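Local coordinates for shikimate dehydrogenase-like protein HI_0607 (Haemophilus influenzae, PDB 1NPY) that catalyses the NADP(+)-dependent oxidation of shikimate to 3-dehydroshikimate in vitro, though far more weakly than classical shikimate dehydrogenases, so its biological substrate may be another compound, at residues K4-C9 against G32-Y37; T22-L27 against L241-Q246; G56-A61 against T89-N94; F73-H78 against G95-Y100. One frame throughout, in Å; residues are numbered along the deposited sequence.

Contact 1: K4-C9 against G32-Y37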
loop_
_atom_site.group_PDB
_atom_site.type_symbol
_atom_site.label_atom_id
_atom_site.label_comp_id
_atom_site.label_asym_id
_atom_site.label_seq_id
_atom_site.Cartn_x
_atom_site.Cartn_y
_atom_site.Cartn_z
ATOM N N LYS A 4 -27.081 -11.443 -15.022
ATOM C CA LYS A 4 -26.057 -12.304 -15.597
ATOM C C LYS A 4 -24.839 -11.560 -16.141
ATOM O O LYS A 4 -23.766 -12.149 -16.294
ATOM C CB LYS A 4 -26.678 -13.157 -16.704
ATOM C CG LYS A 4 -26.996 -12.404 -17.976
ATOM C CD LYS A 4 -27.909 -13.222 -18.901
ATOM C CE LYS A 4 -28.221 -12.445 -20.175
ATOM N NZ LYS A 4 -27.028 -12.017 -20.960
ATOM N N ASP A 5 -24.994 -10.278 -16.461
ATOM C CA ASP A 5 -23.911 -9.512 -17.065
ATOM C C ASP A 5 -23.106 -8.734 -16.032
ATOM O O ASP A 5 -22.117 -8.094 -16.386
ATOM C CB ASP A 5 -24.430 -8.533 -18.123
ATOM C CG ASP A 5 -25.007 -9.233 -19.338
ATOM O OD1 ASP A 5 -24.378 -10.188 -19.862
ATOM O OD2 ASP A 5 -26.085 -8.809 -19.806
ATOM N N THR A 6 -23.526 -8.806 -14.772
ATOM C CA THR A 6 -22.806 -8.118 -13.703
ATOM C C THR A 6 -21.410 -8.720 -13.614
ATOM O O THR A 6 -21.243 -9.946 -13.612
ATOM C CB THR A 6 -23.515 -8.365 -12.364
ATOM O OG1 THR A 6 -24.844 -7.843 -12.412
ATOM C CG2 THR A 6 -22.846 -7.645 -11.200
ATOM N N GLN A 7 -20.406 -7.854 -13.543
ATOM C CA GLN A 7 -19.037 -8.328 -13.403
ATOM C C GLN A 7 -18.685 -8.492 -11.925
ATOM O O GLN A 7 -19.014 -7.626 -11.128
ATOM C CB GLN A 7 -18.076 -7.389 -14.116
ATOM C CG GLN A 7 -18.375 -7.431 -15.625
ATOM C CD GLN A 7 -18.617 -6.081 -16.292
ATOM O OE1 GLN A 7 -17.684 -5.519 -16.875
ATOM N NE2 GLN A 7 -19.868 -5.589 -16.270
ATOM N N LEU A 8 -18.005 -9.580 -11.579
ATOM C CA LEU A 8 -17.521 -9.774 -10.207
ATOM C C LEU A 8 -16.061 -9.355 -10.089
ATOM O O LEU A 8 -15.201 -9.772 -10.878
ATOM C CB LEU A 8 -17.669 -11.228 -9.784
ATOM C CG LEU A 8 -17.112 -11.608 -8.414
ATOM C CD1 LEU A 8 -17.786 -10.886 -7.273
ATOM C CD2 LEU A 8 -17.220 -13.119 -8.245
ATOM N N CYS A 9 -15.784 -8.497 -9.114
ATOM C CA CYS A 9 -14.429 -8.216 -8.700
ATOM C C CYS A 9 -14.327 -8.713 -7.258
ATOM O O CYS A 9 -15.358 -8.897 -6.581
ATOM C CB CYS A 9 -14.056 -6.740 -8.778
ATOM S SG CYS A 9 -13.931 -6.193 -10.492
ATOM N N GLY A 32 -23.071 3.934 -11.164
ATOM C CA GLY A 32 -23.937 3.225 -12.080
ATOM C C GLY A 32 -23.245 2.105 -12.824
ATOM O O GLY A 32 -23.558 1.841 -13.981
ATOM N N LEU A 33 -22.309 1.435 -12.155
ATOM C CA LEU A 33 -21.587 0.305 -12.735
ATOM C C LEU A 33 -22.173 -1.050 -12.370
ATOM O O LEU A 33 -22.494 -1.305 -11.209
ATOM C CB LEU A 33 -20.141 0.309 -12.277
ATOM C CG LEU A 33 -19.227 1.348 -12.902
ATOM C CD1 LEU A 33 -18.032 1.719 -12.072
ATOM C CD2 LEU A 33 -18.739 0.863 -14.267
ATOM N N ASN A 34 -22.336 -1.895 -13.381
ATOM C CA ASN A 34 -22.894 -3.228 -13.184
ATOM C C ASN A 34 -21.825 -4.232 -12.773
ATOM O O ASN A 34 -21.386 -5.083 -13.563
ATOM C CB ASN A 34 -23.564 -3.714 -14.475
ATOM C CG ASN A 34 -24.397 -4.966 -14.248
ATOM O OD1 ASN A 34 -24.778 -5.267 -13.114
ATOM N ND2 ASN A 34 -24.715 -5.674 -15.329
ATOM N N PHE A 35 -21.403 -4.048 -11.527
ATOM C CA PHE A 35 -20.280 -4.732 -10.890
ATOM C C PHE A 35 -20.726 -5.020 -9.457
ATOM O O PHE A 35 -21.508 -4.254 -8.875
ATOM C CB PHE A 35 -19.052 -3.833 -10.784
ATOM C CG PHE A 35 -18.133 -3.809 -11.984
ATOM C CD1 PHE A 35 -18.522 -3.233 -13.187
ATOM C CD2 PHE A 35 -16.832 -4.281 -11.877
ATOM C CE1 PHE A 35 -17.663 -3.185 -14.263
ATOM C CE2 PHE A 35 -15.969 -4.231 -12.929
ATOM C CZ PHE A 35 -16.388 -3.695 -14.139
ATOM N N ILE A 36 -20.206 -6.110 -8.896
ATOM C CA ILE A 36 -20.235 -6.419 -7.466
ATOM C C ILE A 36 -18.858 -6.856 -6.995
ATOM O O ILE A 36 -18.023 -7.327 -7.782
ATOM C CB ILE A 36 -21.245 -7.518 -7.122
ATOM C CG1 ILE A 36 -20.980 -8.788 -7.931
ATOM C CG2 ILE A 36 -22.647 -7.002 -7.290
ATOM C CD1 ILE A 36 -21.694 -10.049 -7.422
ATOM N N TYR A 37 -18.582 -6.645 -5.710
ATOM C CA TYR A 37 -17.305 -7.004 -5.128
ATOM C C TYR A 37 -17.533 -7.922 -3.919
ATOM O O TYR A 37 -18.459 -7.689 -3.138
ATOM C CB TYR A 37 -16.588 -5.763 -4.599
ATOM C CG TYR A 37 -15.110 -5.931 -4.294
ATOM C CD1 TYR A 37 -14.145 -5.518 -5.216
ATOM C CD2 TYR A 37 -14.652 -6.481 -3.095
ATOM C CE1 TYR A 37 -12.796 -5.625 -4.964
ATOM C CE2 TYR A 37 -13.296 -6.567 -2.821
ATOM C CZ TYR A 37 -12.366 -6.114 -3.748
ATOM O OH TYR A 37 -11.011 -6.157 -3.533
#
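Gln-7, Leu-8 and Cys-9 pair in parallel with Phe-35, Ile-36 and Tyr-37, the short strand axes approaching to 4.7 Å at 26°, and three backbone bonds fix the register: Gln-7 N to Asn-34 O, Ile-36 N to Gln-7 O, and Cys-9 N to Ile-36 O. Just ahead of the first pair, Thr-6 OG1 donates to Asn-34 OD1 over 2.7 Å, meeting it 32° out of the carbonyl plane. The two side chains cross at about a right angle; Asn-34 reaches over because its CG stands anti to the backbone N (chi1 -169°). Asn-3 also bonds both side chains, through Thr-6 OG1 and Asn-34 ND2. These strands are the two arms of a right-handed beta-alpha-beta unit, with helix 19-31 as the crossover. On the face carrying Gln-7, Phe-35 and Cys-9, Gln-7 CB sits over the middle of the Phe-35 ring, a CH-pi contact of 3.9 Å to the centroid. Cys-9 SG approaches the same ring in its plane, 3.7 Å from Phe-35 CE2. The Tyr-37 ring, stacked on His-24, takes Cys-9 CB at its CD1, 3.8 Å away. Across the sheet, Leu-8 CD1 rests 3.9 Å from Ile-36 CG1.

Contact 2: T22-L27 against L241-Q246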
loop_
_atom_site.group_PDB
_atom_site.type_symbol
_atom_site.label_atom_id
_atom_site.label_comp_id
_atom_site.label_asym_id
_atom_site.label_seq_id
_atom_site.Cartn_x
_atom_site.Cartn_y
_atom_site.Cartn_z
ATOM N N THR A 22 -16.983 -3.244 1.248
ATOM C CA THR A 22 -17.788 -2.055 1.534
ATOM C C THR A 22 -17.546 -0.907 0.550
ATOM O O THR A 22 -18.462 -0.361 -0.067
ATOM C CB THR A 22 -17.513 -1.624 2.984
ATOM O OG1 THR A 22 -17.889 -2.693 3.861
ATOM C CG2 THR A 22 -18.416 -0.479 3.395
ATOM N N PHE A 23 -16.265 -0.636 0.344
ATOM C CA PHE A 23 -15.755 0.495 -0.442
ATOM C C PHE A 23 -16.093 0.330 -1.909
ATOM O O PHE A 23 -16.645 1.241 -2.525
ATOM C CB PHE A 23 -14.236 0.545 -0.260
ATOM C CG PHE A 23 -13.535 1.684 -0.927
ATOM C CD1 PHE A 23 -13.462 2.920 -0.307
ATOM C CD2 PHE A 23 -12.880 1.526 -2.136
ATOM C CE1 PHE A 23 -12.772 3.984 -0.914
ATOM C CE2 PHE A 23 -12.175 2.571 -2.713
ATOM C CZ PHE A 23 -12.164 3.822 -2.115
ATOM N N HIS A 24 -15.736 -0.813 -2.497
ATOM C CA HIS A 24 -15.984 -0.966 -3.933
ATOM C C HIS A 24 -17.480 -1.004 -4.297
ATOM O O HIS A 24 -17.939 -0.392 -5.274
ATOM C CB HIS A 24 -15.262 -2.208 -4.475
ATOM C CG HIS A 24 -13.777 -2.067 -4.580
ATOM N ND1 HIS A 24 -12.917 -2.395 -3.553
ATOM C CD2 HIS A 24 -12.994 -1.744 -5.634
ATOM C CE1 HIS A 24 -11.671 -2.185 -3.943
ATOM N NE2 HIS A 24 -11.691 -1.807 -5.211
ATOM N N ASN A 25 -18.277 -1.722 -3.514
ATOM C CA ASN A 25 -19.702 -1.805 -3.768
ATOM C C ASN A 25 -20.406 -0.453 -3.644
ATOM O O ASN A 25 -21.259 -0.112 -4.467
ATOM C CB ASN A 25 -20.399 -2.865 -2.906
ATOM C CG ASN A 25 -20.083 -4.297 -3.352
ATOM O OD1 ASN A 25 -19.612 -5.111 -2.545
ATOM N ND2 ASN A 25 -20.310 -4.604 -4.620
ATOM N N TYR A 26 -19.984 0.359 -2.687
ATOM C CA TYR A 26 -20.498 1.721 -2.611
ATOM C C TYR A 26 -20.245 2.514 -3.890
ATOM O O TYR A 26 -21.152 3.175 -4.419
ATOM C CB TYR A 26 -19.871 2.424 -1.419
ATOM C CG TYR A 26 -20.367 3.834 -1.170
ATOM C CD1 TYR A 26 -21.517 4.085 -0.431
ATOM C CD2 TYR A 26 -19.662 4.914 -1.674
ATOM C CE1 TYR A 26 -21.962 5.398 -0.193
ATOM C CE2 TYR A 26 -20.092 6.221 -1.441
ATOM C CZ TYR A 26 -21.232 6.449 -0.704
ATOM O OH TYR A 26 -21.635 7.761 -0.482
ATOM N N LEU A 27 -19.005 2.448 -4.363
ATOM C CA LEU A 27 -18.664 3.168 -5.591
ATOM C C LEU A 27 -19.364 2.602 -6.814
ATOM O O LEU A 27 -19.758 3.391 -7.680
ATOM C CB LEU A 27 -17.150 3.210 -5.789
ATOM C CG LEU A 27 -16.385 4.054 -4.768
ATOM C CD1 LEU A 27 -14.895 3.782 -4.756
ATOM C CD2 LEU A 27 -16.704 5.532 -4.969
ATOM N N LEU A 241 -5.843 5.125 -1.655
ATOM C CA LEU A 241 -5.370 5.356 -3.010
ATOM C C LEU A 241 -5.065 4.023 -3.672
ATOM O O LEU A 241 -5.366 3.870 -4.857
ATOM C CB LEU A 241 -4.126 6.253 -3.016
ATOM C CG LEU A 241 -3.570 6.653 -4.387
ATOM C CD1 LEU A 241 -4.683 7.192 -5.280
ATOM C CD2 LEU A 241 -2.459 7.696 -4.159
ATOM N N GLN A 242 -4.507 3.062 -2.935
ATOM C CA GLN A 242 -4.233 1.770 -3.555
ATOM C C GLN A 242 -5.521 1.087 -3.991
ATOM O O GLN A 242 -5.545 0.514 -5.079
ATOM C CB GLN A 242 -3.385 0.837 -2.708
ATOM C CG GLN A 242 -4.070 0.226 -1.524
ATOM C CD GLN A 242 -3.175 -0.160 -0.352
ATOM O OE1 GLN A 242 -2.403 0.666 0.144
ATOM N NE2 GLN A 242 -3.313 -1.395 0.138
ATOM N N ALA A 243 -6.595 1.258 -3.226
ATOM C CA ALA A 243 -7.912 0.723 -3.593
ATOM C C ALA A 243 -8.543 1.422 -4.797
ATOM O O ALA A 243 -9.116 0.787 -5.687
ATOM C CB ALA A 243 -8.844 0.786 -2.403
ATOM N N VAL A 244 -8.459 2.749 -4.802
ATOM C CA VAL A 244 -8.869 3.561 -5.957
ATOM C C VAL A 244 -8.176 3.109 -7.237
ATOM O O VAL A 244 -8.809 3.039 -8.285
ATOM C CB VAL A 244 -8.667 5.058 -5.668
ATOM C CG1 VAL A 244 -8.843 5.875 -6.937
ATOM C CG2 VAL A 244 -9.683 5.502 -4.618
ATOM N N GLU A 245 -6.875 2.853 -7.176
ATOM C CA GLU A 245 -6.120 2.452 -8.357
ATOM C C GLU A 245 -6.619 1.088 -8.864
ATOM O O GLU A 245 -6.730 0.856 -10.074
ATOM C CB GLU A 245 -4.608 2.437 -8.107
ATOM C CG GLU A 245 -4.045 3.826 -7.785
ATOM C CD GLU A 245 -3.867 4.709 -8.999
ATOM O OE1 GLU A 245 -3.574 4.144 -10.069
ATOM O OE2 GLU A 245 -3.983 5.955 -8.876
ATOM N N GLN A 246 -6.915 0.174 -7.948
ATOM C CA GLN A 246 -7.556 -1.087 -8.324
ATOM C C GLN A 246 -8.900 -0.833 -8.992
ATOM O O GLN A 246 -9.204 -1.397 -10.043
ATOM C CB GLN A 246 -7.742 -2.022 -7.133
ATOM C CG GLN A 246 -6.431 -2.456 -6.533
ATOM C CD GLN A 246 -6.586 -3.218 -5.242
ATOM O OE1 GLN A 246 -7.494 -2.923 -4.460
ATOM N NE2 GLN A 246 -5.708 -4.192 -5.006
#
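Apolar contact is carried by Phe-23, whose ring end reaches Ala-243 and Val-244 on the facing helix. Phe-23 CE2 lies 3.8 Å from Ala-243 CB, an oblique approach, whereas Val-244 CG2 comes to Phe-23 CZ at 3.9 Å in the plane of the ring, at its edge. The ring extends across the gap because CG is anti to the backbone N (chi1 -177°). Leu-27 CD1, one turn further along the same helix, covers one ring face from 3.6 Å above the plane. The axes of the short segments stay 11.0 Å apart at their closest and are inclined at 48°; at that separation the touch is made by the end of the Phe-23 ring against the methyl group of Ala-243, with 180 Å² buried between the segments.

Helix 19-31 belongs to the substrate-binding domain, while helix 235-251 follows the last strand of the Rossmann-type nucleotide-binding sheet, so this packing joins the C-terminal part of the chain back to the N-terminal domain.

The His-24 imidazole approaches polar atoms of the other helix, but no hydrogen bond crosses between the segments. His-24 NE2 stands 3.7 Å from Ala-243 O, and His-24 CE1 is 4.3 Å from Gln-246 OE1, which lies near the imidazole plane at its edge. Their polar bonds lead elsewhere: His-24 ND1 bonds Gly-20 O within its own helix, and Gln-246 NE2 bonds Thr-89 OG1.

Contact 3: G56-A61 against T89-N94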
loop_
_atom_site.group_PDB
_atom_site.type_symbol
_atom_site.label_atom_id
_atom_site.label_comp_id
_atom_site.label_asym_id
_atom_site.label_seq_id
_atom_site.Cartn_x
_atom_site.Cartn_y
_atom_site.Cartn_z
ATOM N N GLY A 56 -14.234 -16.003 -15.608
ATOM C CA GLY A 56 -14.365 -14.669 -16.157
ATOM C C GLY A 56 -14.534 -13.591 -15.100
ATOM O O GLY A 56 -15.093 -12.535 -15.385
ATOM N N ILE A 57 -13.969 -13.792 -13.918
ATOM C CA ILE A 57 -13.965 -12.780 -12.866
ATOM C C ILE A 57 -13.036 -11.651 -13.340
ATOM O O ILE A 57 -11.949 -11.901 -13.822
ATOM C CB ILE A 57 -13.519 -13.462 -11.544
ATOM C CG1 ILE A 57 -14.644 -14.409 -11.102
ATOM C CG2 ILE A 57 -13.071 -12.444 -10.526
ATOM C CD1 ILE A 57 -14.385 -15.256 -9.880
ATOM N N ARG A 58 -13.452 -10.395 -13.218
ATOM C CA ARG A 58 -12.749 -9.277 -13.818
ATOM C C ARG A 58 -11.494 -8.822 -13.100
ATOM O O ARG A 58 -10.492 -8.474 -13.720
ATOM C CB ARG A 58 -13.720 -8.103 -13.845
ATOM C CG ARG A 58 -13.157 -6.784 -14.309
ATOM C CD ARG A 58 -12.450 -6.799 -15.637
ATOM N NE ARG A 58 -11.848 -5.505 -15.909
ATOM C CZ ARG A 58 -10.984 -5.240 -16.871
ATOM N NH1 ARG A 58 -10.548 -6.206 -17.665
ATOM N NH2 ARG A 58 -10.498 -4.007 -17.017
ATOM N N GLY A 59 -11.545 -8.839 -11.771
ATOM C CA GLY A 59 -10.511 -8.176 -10.999
ATOM C C GLY A 59 -10.338 -8.907 -9.681
ATOM O O GLY A 59 -11.316 -9.380 -9.127
ATOM N N CYS A 60 -9.101 -9.059 -9.226
ATOM C CA CYS A 60 -8.861 -9.703 -7.927
ATOM C C CYS A 60 -7.716 -9.040 -7.151
ATOM O O CYS A 60 -6.552 -9.076 -7.574
ATOM C CB CYS A 60 -8.579 -11.199 -8.161
ATOM S SG CYS A 60 -8.353 -12.172 -6.633
ATOM N N ALA A 61 -8.035 -8.519 -5.979
ATOM C CA ALA A 61 -7.015 -8.042 -5.057
ATOM C C ALA A 61 -6.373 -9.250 -4.395
ATOM O O ALA A 61 -7.012 -10.282 -4.195
ATOM C CB ALA A 61 -7.553 -7.063 -4.024
ATOM N N THR A 89 -2.739 -6.977 -7.118
ATOM C CA THR A 89 -3.856 -6.693 -8.024
ATOM C C THR A 89 -3.764 -7.524 -9.294
ATOM O O THR A 89 -2.709 -7.526 -9.916
ATOM C CB THR A 89 -3.821 -5.238 -8.501
ATOM O OG1 THR A 89 -3.816 -4.391 -7.347
ATOM C CG2 THR A 89 -5.083 -4.903 -9.244
ATOM N N ILE A 90 -4.843 -8.221 -9.658
ATOM C CA ILE A 90 -4.922 -8.932 -10.929
ATOM C C ILE A 90 -6.106 -8.397 -11.715
ATOM O O ILE A 90 -7.202 -8.266 -11.171
ATOM C CB ILE A 90 -5.106 -10.448 -10.665
ATOM C CG1 ILE A 90 -3.974 -11.002 -9.802
ATOM C CG2 ILE A 90 -5.223 -11.200 -11.971
ATOM C CD1 ILE A 90 -4.327 -12.283 -9.117
ATOM N N VAL A 91 -5.896 -8.119 -13.001
ATOM C CA VAL A 91 -6.947 -7.707 -13.905
ATOM C C VAL A 91 -7.017 -8.753 -15.013
ATOM O O VAL A 91 -6.021 -9.068 -15.673
ATOM C CB VAL A 91 -6.693 -6.339 -14.547
ATOM C CG1 VAL A 91 -7.895 -5.906 -15.392
ATOM C CG2 VAL A 91 -6.359 -5.296 -13.495
ATOM N N ASN A 92 -8.213 -9.307 -15.170
ATOM C CA ASN A 92 -8.501 -10.278 -16.212
ATOM C C ASN A 92 -9.012 -9.644 -17.492
ATOM O O ASN A 92 -10.136 -9.162 -17.550
ATOM C CB ASN A 92 -9.517 -11.270 -15.665
ATOM C CG ASN A 92 -9.857 -12.379 -16.645
ATOM O OD1 ASN A 92 -9.263 -12.489 -17.730
ATOM N ND2 ASN A 92 -10.733 -13.280 -16.194
ATOM N N ASP A 93 -8.145 -9.582 -18.497
ATOM C CA ASP A 93 -8.465 -9.065 -19.819
ATOM C C ASP A 93 -8.738 -10.249 -20.772
ATOM O O ASP A 93 -7.806 -10.813 -21.337
ATOM C CB ASP A 93 -7.284 -8.179 -20.276
ATOM C CG ASP A 93 -7.065 -6.949 -19.373
ATOM O OD1 ASP A 93 -8.015 -6.138 -19.248
ATOM O OD2 ASP A 93 -6.022 -6.732 -18.696
ATOM N N ASN A 94 -9.995 -10.664 -20.908
ATOM C CA ASN A 94 -10.396 -11.807 -21.736
ATOM C C ASN A 94 -9.592 -13.081 -21.557
ATOM O O ASN A 94 -9.219 -13.780 -22.509
ATOM C CB ASN A 94 -10.375 -11.463 -23.221
ATOM C CG ASN A 94 -11.156 -10.219 -23.524
ATOM O OD1 ASN A 94 -12.385 -10.207 -23.444
ATOM N ND2 ASN A 94 -10.439 -9.148 -23.836
HETATM O O HOH W 1 -8.365 -3.544 -18.877
#
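The guanidinium of Arg-58 is covered on one face by Val-91 CG1, centred over the group and 3.5 Å from Arg-58 CZ, while acceptors gather around its edge. Arg-58 NH1 donates to both Asn-92 O and Asp-93 OD1, each at 3.0 Å; both lie somewhat out of the guanidinium plane. The second bond is a salt bridge in which NH1 meets OD1 from above a carboxylate turned 71° to the guanidinium; Asp-93 OD2 salt-bridges Arg-98 NH1 on the next strand. A water in the guanidinium plane links Arg-58 NH2 to Asp-93 OD1. The bend at chi2 (53°) folds the Arg-58 chain back alongside Val-91. The Asn-92 amide, extended toward the other segment, donates from ND2 to Ile-57 O at 3.0 Å, nearly in its own plane, and its OD1 takes Gly-95 N.

Backbone bonds continue the antiparallel pairing: Asn-92 N to Arg-58 O, then the reciprocal bonds of the hydrogen-bonded pair Cys-60 and Ile-90, both 2.8 Å between N and O. Strands 59-62 and 89-93 are central neighbours in the mixed sheet of the substrate-binding domain, flanked by strands 7-12 and 96-100. Helix 235-251 packs on the Ala-61, Thr-89 and Val-91 face, where Tyr-250 O accepts from Arg-58 NE.

Contact 4: F73-H78 against G95-Y100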
loop_
_atom_site.group_PDB
_atom_site.type_symbol
_atom_site.label_atom_id
_atom_site.label_comp_id
_atom_site.label_asym_id
_atom_site.label_seq_id
_atom_site.Cartn_x
_atom_site.Cartn_y
_atom_site.Cartn_z
ATOM N N PHE A 73 1.047 -18.117 -11.752
ATOM C CA PHE A 73 -0.214 -18.415 -12.420
ATOM C C PHE A 73 -0.746 -17.256 -13.261
ATOM O O PHE A 73 -1.839 -17.343 -13.814
ATOM C CB PHE A 73 -1.218 -18.897 -11.366
ATOM C CG PHE A 73 -0.699 -20.071 -10.594
ATOM C CD1 PHE A 73 -0.396 -21.243 -11.281
ATOM C CD2 PHE A 73 -0.329 -19.935 -9.272
ATOM C CE1 PHE A 73 0.216 -22.287 -10.624
ATOM C CE2 PHE A 73 0.235 -20.992 -8.601
ATOM C CZ PHE A 73 0.517 -22.163 -9.294
ATOM N N LEU A 74 -0.001 -16.159 -13.302
ATOM C CA LEU A 74 -0.417 -14.959 -14.017
ATOM C C LEU A 74 0.291 -14.886 -15.356
ATOM O O LEU A 74 1.351 -15.475 -15.586
ATOM C CB LEU A 74 -0.113 -13.703 -13.209
ATOM C CG LEU A 74 -0.633 -13.837 -11.769
ATOM C CD1 LEU A 74 -0.239 -12.614 -10.983
ATOM C CD2 LEU A 74 -2.118 -14.044 -11.783
ATOM N N ASP A 75 -0.316 -14.128 -16.254
ATOM C CA ASP A 75 0.179 -14.039 -17.617
ATOM C C ASP A 75 1.191 -12.924 -17.885
ATOM O O ASP A 75 2.065 -13.056 -18.750
ATOM C CB ASP A 75 -0.997 -13.968 -18.586
ATOM C CG ASP A 75 -1.874 -15.188 -18.499
ATOM O OD1 ASP A 75 -1.350 -16.294 -18.765
ATOM O OD2 ASP A 75 -3.059 -15.146 -18.122
ATOM N N GLU A 76 1.086 -11.810 -17.177
ATOM C CA GLU A 76 1.944 -10.664 -17.445
ATOM C C GLU A 76 2.100 -9.809 -16.202
ATOM O O GLU A 76 1.112 -9.306 -15.672
ATOM C CB GLU A 76 1.280 -9.839 -18.534
ATOM C CG GLU A 76 2.107 -8.690 -19.080
ATOM C CD GLU A 76 1.359 -7.984 -20.190
ATOM O OE1 GLU A 76 0.472 -7.166 -19.888
ATOM O OE2 GLU A 76 1.616 -8.291 -21.374
ATOM N N ILE A 77 3.332 -9.698 -15.727
ATOM C CA ILE A 77 3.627 -8.947 -14.507
ATOM C C ILE A 77 4.061 -7.556 -14.951
ATOM O O ILE A 77 5.084 -7.381 -15.618
ATOM C CB ILE A 77 4.750 -9.617 -13.691
ATOM C CG1 ILE A 77 4.502 -11.112 -13.487
ATOM C CG2 ILE A 77 4.932 -8.919 -12.351
ATOM C CD1 ILE A 77 3.374 -11.456 -12.585
ATOM N N HIS A 78 3.233 -6.570 -14.625
ATOM C CA HIS A 78 3.531 -5.181 -14.936
ATOM C C HIS A 78 4.592 -4.560 -14.042
ATOM O O HIS A 78 4.899 -5.100 -12.984
ATOM C CB HIS A 78 2.214 -4.409 -14.967
ATOM C CG HIS A 78 1.536 -4.525 -16.292
ATOM N ND1 HIS A 78 1.423 -3.464 -17.160
ATOM C CD2 HIS A 78 1.017 -5.599 -16.934
ATOM C CE1 HIS A 78 0.844 -3.870 -18.274
ATOM N NE2 HIS A 78 0.600 -5.162 -18.168
ATOM N N GLY A 95 -9.315 -13.389 -20.296
ATOM C CA GLY A 95 -8.556 -14.568 -19.940
ATOM C C GLY A 95 -7.070 -14.342 -19.736
ATOM O O GLY A 95 -6.415 -15.284 -19.308
ATOM N N PHE A 96 -6.544 -13.144 -20.001
ATOM C CA PHE A 96 -5.129 -12.819 -19.904
ATOM C C PHE A 96 -4.984 -12.026 -18.612
ATOM O O PHE A 96 -5.546 -10.949 -18.501
ATOM C CB PHE A 96 -4.679 -11.986 -21.111
ATOM C CG PHE A 96 -3.205 -11.814 -21.244
ATOM C CD1 PHE A 96 -2.383 -12.790 -21.769
ATOM C CD2 PHE A 96 -2.630 -10.621 -20.852
ATOM C CE1 PHE A 96 -1.014 -12.573 -21.884
ATOM C CE2 PHE A 96 -1.293 -10.401 -20.986
ATOM C CZ PHE A 96 -0.474 -11.372 -21.514
ATOM N N LEU A 97 -4.356 -12.635 -17.605
ATOM C CA LEU A 97 -4.249 -12.033 -16.285
ATOM C C LEU A 97 -3.007 -11.164 -16.149
ATOM O O LEU A 97 -1.879 -11.660 -16.079
ATOM C CB LEU A 97 -4.219 -13.102 -15.194
ATOM C CG LEU A 97 -5.368 -14.118 -15.170
ATOM C CD1 LEU A 97 -5.375 -15.063 -13.979
ATOM C CD2 LEU A 97 -6.703 -13.397 -15.223
ATOM N N ARG A 98 -3.252 -9.871 -15.973
ATOM C CA ARG A 98 -2.210 -8.868 -15.833
ATOM C C ARG A 98 -2.123 -8.480 -14.351
ATOM O O ARG A 98 -3.142 -8.386 -13.654
ATOM C CB ARG A 98 -2.495 -7.629 -16.679
ATOM C CG ARG A 98 -2.664 -7.858 -18.175
ATOM C CD ARG A 98 -2.697 -6.558 -18.976
ATOM N NE ARG A 98 -2.411 -6.761 -20.402
ATOM C CZ ARG A 98 -3.312 -6.922 -21.363
ATOM N NH1 ARG A 98 -4.600 -6.919 -21.086
ATOM N NH2 ARG A 98 -2.938 -7.073 -22.632
ATOM N N ALA A 99 -0.891 -8.379 -13.876
ATOM C CA ALA A 99 -0.583 -8.224 -12.455
ATOM C C ALA A 99 0.043 -6.859 -12.211
ATOM O O ALA A 99 0.979 -6.502 -12.919
ATOM C CB ALA A 99 0.406 -9.295 -12.023
ATOM N N TYR A 100 -0.386 -6.197 -11.135
ATOM C CA TYR A 100 0.092 -4.881 -10.714
ATOM C C TYR A 100 0.321 -4.854 -9.203
ATOM O O TYR A 100 -0.068 -5.755 -8.467
ATOM C CB TYR A 100 -0.963 -3.805 -11.018
ATOM C CG TYR A 100 -1.375 -3.741 -12.470
ATOM C CD1 TYR A 100 -0.787 -2.842 -13.356
ATOM C CD2 TYR A 100 -2.341 -4.608 -12.965
ATOM C CE1 TYR A 100 -1.173 -2.832 -14.697
ATOM C CE2 TYR A 100 -2.750 -4.578 -14.295
ATOM C CZ TYR A 100 -2.167 -3.681 -15.151
ATOM O OH TYR A 100 -2.547 -3.679 -16.481
#
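Strand 76-77, last at one side of the mixed sheet in the substrate-binding domain, pairs in parallel with strand 96-100, Glu-76 facing Arg-98 and Ile-77 facing Ala-99. Leu-97 O accepts from both Asp-75 N and Glu-76 N; further on, Ala-99 N bonds Glu-76 O and His-78 N bonds Ala-99 O. Asp-75 returns a bond at the strand's start: its OD2 takes Leu-97 N at 2.9 Å on the anti lone pair, nearly straight at 175°, and Arg-53 salt-bridges the same oxygen. Asp-75 CB lies over one face of the Phe-96 ring, a CH-pi contact of 3.8 Å to the centroid. On the Ile-77 and Ala-99 face, Leu-74 CD1 and Ile-77 CD1 press on Ala-99 CB, at 3.5 and 3.7 Å. The His-78 ring lies beside Tyr-100, the two planes 31° apart and Tyr-100 OH over the imidazole. With CG anti to the backbone N (chi1 -173°) and the rest extended, Glu-76 brings its carboxylate alongside Arg-98, whose NH1 salt-bridges Asp-93. Two donors grip Glu-76 OE1 from opposite faces of its plane: Arg-98 NE, in a salt bridge, on the syn side at 3.0 Å, His-78 NE2 on the anti side at 2.6 Å.

Contacts 1, 3 and 4 follow one another across one mixed sheet. Contact 1 meets contact 3 where Leu-8 O lies 3.0 Å from Arg-58 N, a probable hydrogen bond between strands 7-12 and 59-62. Contact 3 joins contact 4 through the salt bridge of Asp-93 OD2 with Arg-98 NH1, 2.8 Å, their centres 9 Å apart; contacts 1 and 4 do not touch. Contact 2 lies off the sheet but reaches contact 3 at Gln-246 NE2 and Thr-89 OG1, 3.0 Å apart. This junction is close to the inferred active site: the Gln-246 side chain is about 8 Å from that of Lys-67, the proposed proton donor/acceptor, and about 7 Å from that of Asp-103, inferred to bind the substrate.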